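Local coordinates for protein ADP-ribosylglycohydrolase (Thermus thermophilus, PDB 2YZV) that belongs to the ADP-ribosylglycohydrolase family and has an all-helical fold that holds a pair of magnesium ions among its helices, at residues 126-131 with 249-254; 20-25 with 56-61; 212-217 with 228-233. All blocks are in the same frame, centred on the assembly; numbering follows the deposited sequence.

Interaction 1. Residues 126-131 with 249-254; sequences AGNGPL and GGDADT. With MG (magnesium ion), chain B; MG (magnesium ion), chain C.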
loop_
_atom_site.group_PDB
_atom_site.type_symbol
_atom_site.label_atom_id
_atom_site.label_comp_id
_atom_site.label_asym_id
_atom_site.label_seq_id
_atom_site.Cartn_x
_atom_site.Cartn_y
_atom_site.Cartn_z
ATOM N N ALA A 126 -13.733 1.757 -7.179
ATOM C CA ALA A 126 -12.522 1.923 -7.979
ATOM C C ALA A 126 -11.456 2.659 -7.179
ATOM O O ALA A 126 -10.426 3.054 -7.729
ATOM C CB ALA A 126 -12.830 2.692 -9.262
ATOM N N GLY A 127 -11.715 2.833 -5.887
ATOM C CA GLY A 127 -10.790 3.521 -5.003
ATOM C C GLY A 127 -9.489 2.778 -4.771
ATOM O O GLY A 127 -9.322 1.647 -5.215
ATOM N N ASN A 128 -8.573 3.420 -4.049
ATOM C CA ASN A 128 -7.254 2.860 -3.776
ATOM C C ASN A 128 -7.133 1.966 -2.548
ATOM O O ASN A 128 -6.031 1.554 -2.198
ATOM C CB ASN A 128 -6.237 3.990 -3.648
ATOM C CG ASN A 128 -6.653 5.024 -2.623
ATOM O OD1 ASN A 128 -7.386 4.718 -1.684
ATOM N ND2 ASN A 128 -6.178 6.254 -2.789
ATOM N N GLY A 129 -8.250 1.663 -1.894
ATOM C CA GLY A 129 -8.196 0.825 -0.707
ATOM C C GLY A 129 -7.407 -0.472 -0.840
ATOM O O GLY A 129 -6.645 -0.827 0.059
ATOM N N PRO A 130 -7.562 -1.211 -1.949
ATOM C CA PRO A 130 -6.815 -2.464 -2.094
ATOM C C PRO A 130 -5.307 -2.275 -2.160
ATOM O O PRO A 130 -4.546 -3.184 -1.832
ATOM C CB PRO A 130 -7.358 -3.049 -3.401
ATOM C CG PRO A 130 -8.725 -2.449 -3.512
ATOM C CD PRO A 130 -8.483 -1.024 -3.081
ATOM N N LEU A 131 -4.880 -1.096 -2.603
ATOM C CA LEU A 131 -3.457 -0.809 -2.740
ATOM C C LEU A 131 -2.782 -0.458 -1.427
ATOM O O LEU A 131 -1.624 -0.799 -1.207
ATOM C CB LEU A 131 -3.239 0.367 -3.693
ATOM C CG LEU A 131 -3.901 0.339 -5.066
ATOM C CD1 LEU A 131 -3.480 1.577 -5.838
ATOM C CD2 LEU A 131 -3.495 -0.919 -5.813
ATOM N N GLY A 249 -0.566 16.348 -1.592
ATOM C CA GLY A 249 -1.799 16.605 -0.873
ATOM C C GLY A 249 -2.878 15.614 -1.271
ATOM O O GLY A 249 -2.581 14.494 -1.692
ATOM N N GLY A 250 -4.137 16.023 -1.145
ATOM C CA GLY A 250 -5.231 15.134 -1.495
ATOM C C GLY A 250 -5.239 13.897 -0.614
ATOM O O GLY A 250 -5.141 14.002 0.610
ATOM N N ASP A 251 -5.342 12.724 -1.229
ATOM C CA ASP A 251 -5.362 11.467 -0.483
ATOM C C ASP A 251 -3.914 11.083 -0.204
ATOM O O ASP A 251 -3.451 10.002 -0.572
ATOM C CB ASP A 251 -6.064 10.387 -1.313
ATOM C CG ASP A 251 -6.579 9.243 -0.461
ATOM O OD1 ASP A 251 -6.942 9.488 0.711
ATOM O OD2 ASP A 251 -6.643 8.104 -0.966
ATOM N N ALA A 252 -3.215 11.985 0.471
ATOM C CA ALA A 252 -1.799 11.824 0.784
ATOM C C ALA A 252 -1.432 10.640 1.665
ATOM O O ALA A 252 -0.335 10.097 1.539
ATOM C CB ALA A 252 -1.268 13.109 1.403
ATOM N N ASP A 253 -2.322 10.248 2.567
ATOM C CA ASP A 253 -2.028 9.114 3.433
ATOM C C ASP A 253 -1.890 7.844 2.600
ATOM O O ASP A 253 -0.994 7.034 2.828
ATOM C CB ASP A 253 -3.127 8.921 4.489
ATOM C CG ASP A 253 -4.510 8.733 3.885
ATOM O OD1 ASP A 253 -5.297 7.945 4.447
ATOM O OD2 ASP A 253 -4.826 9.380 2.867
ATOM N N THR A 254 -2.768 7.686 1.618
ATOM C CA THR A 254 -2.747 6.495 0.782
ATOM C C THR A 254 -1.671 6.535 -0.298
ATOM O O THR A 254 -1.062 5.511 -0.603
ATOM C CB THR A 254 -4.122 6.260 0.163
ATOM O OG1 THR A 254 -5.101 6.237 1.212
ATOM C CG2 THR A 254 -4.152 4.926 -0.577
HETATM MG MG MG B . -6.624 7.753 2.167
HETATM MG MG MG C . -6.174 6.452 5.410
#

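Interaction 2. Residues 20-25 with 56-61; sequences VGDALG and TDDTSQ. With MG (magnesium ion), chain C.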
loop_
_atom_site.group_PDB
_atom_site.type_symbol
_atom_site.label_atom_id
_atom_site.label_comp_id
_atom_site.label_asym_id
_atom_site.label_seq_id
_atom_site.Cartn_x
_atom_site.Cartn_y
_atom_site.Cartn_z
ATOM N N VAL A 20 4.722 4.319 7.631
ATOM C CA VAL A 20 5.409 5.602 7.659
ATOM C C VAL A 20 4.737 6.551 6.666
ATOM O O VAL A 20 4.471 7.708 6.984
ATOM C CB VAL A 20 6.907 5.431 7.304
ATOM C CG1 VAL A 20 7.537 6.777 6.988
ATOM C CG2 VAL A 20 7.641 4.775 8.474
ATOM N N GLY A 21 4.455 6.048 5.467
ATOM C CA GLY A 21 3.808 6.866 4.453
ATOM C C GLY A 21 2.401 7.282 4.839
ATOM O O GLY A 21 1.985 8.403 4.571
ATOM N N ASP A 22 1.665 6.364 5.458
ATOM C CA ASP A 22 0.300 6.629 5.899
ATOM C C ASP A 22 0.335 7.737 6.957
ATOM O O ASP A 22 -0.398 8.726 6.860
ATOM C CB ASP A 22 -0.297 5.327 6.466
ATOM C CG ASP A 22 -1.750 5.468 6.913
ATOM O OD1 ASP A 22 -2.371 6.518 6.668
ATOM O OD2 ASP A 22 -2.271 4.504 7.515
ATOM N N ALA A 23 1.207 7.585 7.951
ATOM C CA ALA A 23 1.323 8.569 9.024
ATOM C C ALA A 23 1.715 9.956 8.514
ATOM O O ALA A 23 1.118 10.961 8.905
ATOM C CB ALA A 23 2.336 8.093 10.063
ATOM N N LEU A 24 2.725 10.018 7.652
ATOM C CA LEU A 24 3.162 11.302 7.110
ATOM C C LEU A 24 2.103 11.960 6.237
ATOM O O LEU A 24 1.802 13.144 6.396
ATOM C CB LEU A 24 4.445 11.125 6.297
ATOM C CG LEU A 24 5.734 10.987 7.103
ATOM C CD1 LEU A 24 6.859 10.514 6.194
ATOM C CD2 LEU A 24 6.087 12.330 7.743
ATOM N N GLY A 25 1.536 11.185 5.315
ATOM C CA GLY A 25 0.521 11.708 4.415
ATOM C C GLY A 25 -0.751 12.143 5.119
ATOM O O GLY A 25 -1.407 13.093 4.690
ATOM N N THR A 56 -3.598 5.765 9.764
ATOM C CA THR A 56 -5.041 5.664 9.546
ATOM C C THR A 56 -5.565 4.268 9.219
ATOM O O THR A 56 -4.971 3.261 9.601
ATOM C CB THR A 56 -5.460 6.606 8.410
ATOM O OG1 THR A 56 -5.001 6.076 7.159
ATOM C CG2 THR A 56 -4.840 7.984 8.614
ATOM N N ASP A 57 -6.690 4.220 8.507
ATOM C CA ASP A 57 -7.295 2.949 8.130
ATOM C C ASP A 57 -6.431 2.158 7.156
ATOM O O ASP A 57 -6.581 0.940 7.036
ATOM C CB ASP A 57 -8.695 3.172 7.535
ATOM C CG ASP A 57 -8.681 4.057 6.305
ATOM O OD1 ASP A 57 -8.117 3.645 5.270
ATOM O OD2 ASP A 57 -9.243 5.171 6.372
ATOM N N ASP A 58 -5.524 2.842 6.464
ATOM C CA ASP A 58 -4.634 2.175 5.518
ATOM C C ASP A 58 -3.825 1.131 6.273
ATOM O O ASP A 58 -3.850 -0.061 5.949
ATOM C CB ASP A 58 -3.660 3.176 4.885
ATOM C CG ASP A 58 -4.358 4.258 4.091
ATOM O OD1 ASP A 58 -5.238 4.941 4.651
ATOM O OD2 ASP A 58 -4.016 4.432 2.904
ATOM N N THR A 59 -3.101 1.594 7.283
ATOM C CA THR A 59 -2.271 0.716 8.084
ATOM C C THR A 59 -3.111 -0.247 8.924
ATOM O O THR A 59 -2.725 -1.403 9.116
ATOM C CB THR A 59 -1.330 1.541 8.995
ATOM O OG1 THR A 59 -0.535 2.419 8.186
ATOM C CG2 THR A 59 -0.405 0.630 9.780
ATOM N N SER A 60 -4.261 0.209 9.411
ATOM C CA SER A 60 -5.120 -0.660 10.213
ATOM C C SER A 60 -5.500 -1.913 9.430
ATOM O O SER A 60 -5.408 -3.032 9.941
ATOM C CB SER A 60 -6.387 0.081 10.638
ATOM O OG SER A 60 -6.071 1.181 11.471
ATOM N N GLN A 61 -5.917 -1.724 8.183
ATOM C CA GLN A 61 -6.296 -2.853 7.347
ATOM C C GLN A 61 -5.094 -3.728 7.012
ATOM O O GLN A 61 -5.211 -4.952 6.944
ATOM C CB GLN A 61 -6.969 -2.361 6.065
ATOM C CG GLN A 61 -8.411 -1.938 6.276
ATOM C CD GLN A 61 -9.042 -1.393 5.015
ATOM O OE1 GLN A 61 -8.878 -1.955 3.934
ATOM N NE2 GLN A 61 -9.776 -0.295 5.148
HETATM MG MG MG C . -6.174 6.452 5.410
#

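Interaction 3. Residues 212-217 with 228-233; sequences EAPEEG and ALWAFA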
loop_
_atom_site.group_PDB
_atom_site.type_symbol
_atom_site.label_atom_id
_atom_site.label_comp_id
_atom_site.label_asym_id
_atom_site.label_seq_id
_atom_site.Cartn_x
_atom_site.Cartn_y
_atom_site.Cartn_z
ATOM N N GLU A 212 4.819 12.128 -15.386
ATOM C CA GLU A 212 4.399 13.501 -15.135
ATOM C C GLU A 212 3.910 13.646 -13.702
ATOM O O GLU A 212 3.236 12.762 -13.179
ATOM C CB GLU A 212 3.279 13.906 -16.091
ATOM C CG GLU A 212 2.886 15.362 -15.954
ATOM C CD GLU A 212 4.046 16.294 -16.245
ATOM O OE1 GLU A 212 4.465 16.363 -17.420
ATOM O OE2 GLU A 212 4.543 16.944 -15.300
ATOM N N ALA A 213 4.250 14.765 -13.071
ATOM C CA ALA A 213 3.833 15.015 -11.695
ATOM C C ALA A 213 2.323 15.207 -11.629
ATOM O O ALA A 213 1.743 15.925 -12.446
ATOM C CB ALA A 213 4.537 16.256 -11.150
ATOM N N PRO A 214 1.660 14.552 -10.664
ATOM C CA PRO A 214 0.208 14.676 -10.511
ATOM C C PRO A 214 -0.151 16.073 -10.010
ATOM O O PRO A 214 0.676 16.745 -9.392
ATOM C CB PRO A 214 -0.127 13.611 -9.465
ATOM C CG PRO A 214 0.979 12.614 -9.611
ATOM C CD PRO A 214 2.185 13.497 -9.782
ATOM N N GLU A 215 -1.381 16.503 -10.275
ATOM C CA GLU A 215 -1.842 17.811 -9.823
ATOM C C GLU A 215 -2.352 17.705 -8.388
ATOM O O GLU A 215 -2.589 18.717 -7.726
ATOM C CB GLU A 215 -2.957 18.331 -10.732
ATOM C CG GLU A 215 -2.515 18.635 -12.156
ATOM C CD GLU A 215 -1.482 19.747 -12.233
ATOM O OE1 GLU A 215 -1.100 20.120 -13.362
ATOM O OE2 GLU A 215 -1.049 20.250 -11.172
ATOM N N GLU A 216 -2.534 16.471 -7.922
ATOM C CA GLU A 216 -2.991 16.206 -6.560
ATOM C C GLU A 216 -2.838 14.720 -6.259
ATOM O O GLU A 216 -2.545 13.935 -7.157
ATOM C CB GLU A 216 -4.459 16.613 -6.381
ATOM C CG GLU A 216 -5.481 15.566 -6.802
ATOM C CD GLU A 216 -5.593 15.398 -8.304
ATOM O OE1 GLU A 216 -6.406 14.555 -8.742
ATOM O OE2 GLU A 216 -4.879 16.107 -9.046
ATOM N N GLY A 217 -3.017 14.341 -4.997
ATOM C CA GLY A 217 -2.923 12.936 -4.632
ATOM C C GLY A 217 -4.292 12.329 -4.885
ATOM O O GLY A 217 -5.227 12.611 -4.135
ATOM N N ALA A 228 2.352 7.301 -6.870
ATOM C CA ALA A 228 3.395 6.614 -6.122
ATOM C C ALA A 228 4.570 6.313 -7.049
ATOM O O ALA A 228 5.728 6.468 -6.665
ATOM C CB ALA A 228 2.848 5.318 -5.525
ATOM N N LEU A 229 4.267 5.893 -8.274
ATOM C CA LEU A 229 5.317 5.585 -9.239
ATOM C C LEU A 229 6.099 6.845 -9.612
ATOM O O LEU A 229 7.309 6.793 -9.809
ATOM C CB LEU A 229 4.720 4.936 -10.491
ATOM C CG LEU A 229 4.274 3.483 -10.316
ATOM C CD1 LEU A 229 3.555 3.008 -11.570
ATOM C CD2 LEU A 229 5.491 2.602 -10.035
ATOM N N TRP A 230 5.407 7.975 -9.711
ATOM C CA TRP A 230 6.067 9.233 -10.036
ATOM C C TRP A 230 7.050 9.605 -8.924
ATOM O O TRP A 230 8.198 9.955 -9.186
ATOM C CB TRP A 230 5.024 10.343 -10.185
ATOM C CG TRP A 230 5.604 11.717 -10.146
ATOM C CD1 TRP A 230 6.268 12.363 -11.153
ATOM C CD2 TRP A 230 5.608 12.608 -9.025
ATOM N NE1 TRP A 230 6.685 13.601 -10.725
ATOM C CE2 TRP A 230 6.294 13.778 -9.422
ATOM C CE3 TRP A 230 5.099 12.530 -7.720
ATOM C CZ2 TRP A 230 6.487 14.866 -8.559
ATOM C CZ3 TRP A 230 5.290 13.613 -6.860
ATOM C CH2 TRP A 230 5.980 14.764 -7.288
ATOM N N ALA A 231 6.591 9.524 -7.679
ATOM C CA ALA A 231 7.432 9.864 -6.536
ATOM C C ALA A 231 8.632 8.933 -6.457
ATOM O O ALA A 231 9.735 9.348 -6.098
ATOM C CB ALA A 231 6.615 9.787 -5.244
ATOM N N PHE A 232 8.410 7.667 -6.795
ATOM C CA PHE A 232 9.482 6.680 -6.769
ATOM C C PHE A 232 10.495 6.996 -7.870
ATOM O O PHE A 232 11.705 6.926 -7.654
ATOM C CB PHE A 232 8.892 5.273 -6.953
ATOM C CG PHE A 232 9.915 4.167 -6.928
ATOM C CD1 PHE A 232 10.768 4.008 -5.839
ATOM C CD2 PHE A 232 9.997 3.263 -7.981
ATOM C CE1 PHE A 232 11.692 2.957 -5.801
ATOM C CE2 PHE A 232 10.915 2.210 -7.955
ATOM C CZ PHE A 232 11.765 2.057 -6.860
ATOM N N ALA A 233 9.996 7.366 -9.042
ATOM C CA ALA A 233 10.872 7.685 -10.168
ATOM C C ALA A 233 11.726 8.928 -9.924
ATOM O O ALA A 233 12.913 8.951 -10.264
ATOM C CB ALA A 233 10.041 7.871 -11.429
#

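Interaction 1. Residues 126-131 with 249-254
Asn128 reaches across to Asp251 and hands it one amide hydrogen: ND2 lies 2.6 Å from OD2 of Asp251, and the N-H...O angle of 173° makes the bond almost straight. The two side chains come from opposite directions with amide and carboxylate nearly coplanar (16° apart), and OD2 sits in the amide plane, met almost along its own C-O bond. The methyl CG2 of Thr254 lies against the same amide, an unusually short 3.2 Å from CG of Asn128. With CG2 of Thr254 anti to the backbone N, OG1 lies beside that N and turns to the metal while the methyl is given to the asparagine.

Behind this bond is the magnesium ion of chain B. Asp251 divides its carboxylate, OD2 to Asn128 and OD1 to the metal at 2.3 Å, so the amide probably holds the carboxylate in the orientation the ion needs. Thr254 OG1 binds it at 2.4 Å, and Asp253 with both oxygens, OD2 at 2.5 Å and OD1 at 2.6 Å; OD1 bridges to the magnesium ion of chain C, 2.0 Å away.

Further out, ND2 of Asn128 also bonds to Thr224, and OG1 of Thr254 to Asp58. Asp251 stands at the N-cap position of helix 252-267, but its side chain does not cap. This helix start contributes one side of the dinuclear magnesium site characteristic of the ADP-ribosylglycohydrolase fold, Thr56 and Asp58 supplying the other.

Interaction 2. Residues 20-25 with 56-61
OD2 of Asp22 is gripped by three donors from the start of helix 57-72. The hydroxyl OG1 of Thr59, 2.8 Å from OD2 of Asp22, uses the anti lone pair, the one turned away from the other carboxylate oxygen. The backbone N of Thr59 also arrives on the anti side, 3.0 Å from Asp22 OD2 but tilted 31° out of the carboxylate plane. Thr56 N comes from above that plane, 2.9 Å from Asp22 OD2. Three bonds on one oxygen should fix the rotation of the buried carboxylate. Asp22 extends its CG anti to the backbone N (chi1 -178°), which carries the group off helix 4-26 and into the turn where the other helix begins.

The other oxygen of Asp22 faces the metal site: OD1 lies 2.7 Å from Thr56 OG1, and that hydroxyl binds the magnesium ion of chain C at 2.1 Å. Asp22 is thus a second-shell residue of the dinuclear site of this all-helical family, probably helping to position a ligand without touching the ion. Asp58 OD1 is a further ligand at 1.9 Å, and Asp253 completes the protein's share of the coordination. The CB of Asp58 packs on OD2 of Asp22.

Thr56 is also the N-cap of helix 57-72, its OG1 accepting a weak bond from Asp58 N. Its carbonyl oxygen takes both Ser60 N and Ser60 OG, while Asp58 OD2 is paired with Thr254.

Interaction 3. Residues 212-217 with 228-233
Glu212 brings its carbonyl oxygen to the pyrrole side of the Trp230 indole, 3.7 Å from CD1, in an oblique approach. Its side chain starts away from the tryptophan and curls back on its own backbone instead: OE2 accepts from Ala213 N from above the carboxylate plane, 3.1 Å away, at a bent N-H...O angle of 138°.

Ala213 makes the closest approach. Its CA lies over the face of the five-membered ring, 3.5 Å from the ring centroid and only 20° off the normal, a well-formed CH-pi contact. The methyl CB hangs past the rim on the same side, 3.4 Å from NE1 of Trp230 and almost as close to CE2 and CZ2. Backbone and methyl together therefore lie along the nitrogen-bearing side of the indole.

Pro214 takes over where the alanine stops. Its ring carbon CD, next to the ring nitrogen, rests on the same face above the benzo ring, 4.0 Å from the centroid of the six-membered ring, and comes within 3.6 Å of CD2 of Trp230. The pyrrolidine crosses the indole obliquely rather than stacking flat on it. This is a surface contact in which the connection between helices 200-209 and 221-234 folds back over the latter, a helix of the all-helical ADP-ribosylglycohydrolase fold. Trp230 meets the connection because its CG stands anti to the backbone N (chi1 164°), which sends the indole out from the helix with one face against Ala213 and Pro214. Leu244 of helix 238-246 and Leu248 also touch Trp230, and Leu248 touches Pro214 as well.

Beyond the proline the chain leaves the tryptophan. The carbonyl of Pro214 accepts from Lys33, and Gly217 reaches Asp251 through a backbone hydrogen bond.

Interactions 1 and 2 build the two halves of one magnesium site, their centres 10 Å apart. The magnesium ion of chain C joins them, taking Asp253 from 249-254 and Thr56 and Asp58 from 56-61. A second tie is the probable hydrogen bond between Thr254 OG1 and Asp58 OD2, 2.7 Å long, which links a ligand of one ion to a ligand of the other. Interaction 3 sits farther out, about 13 Å from interaction 1 and 18 Å from interaction 2, centre to centre. It falls within the chain between the two segments of interaction 1 and touches it where Asp251 N lies 2.9 Å from Gly217 O, probably hydrogen-bonded.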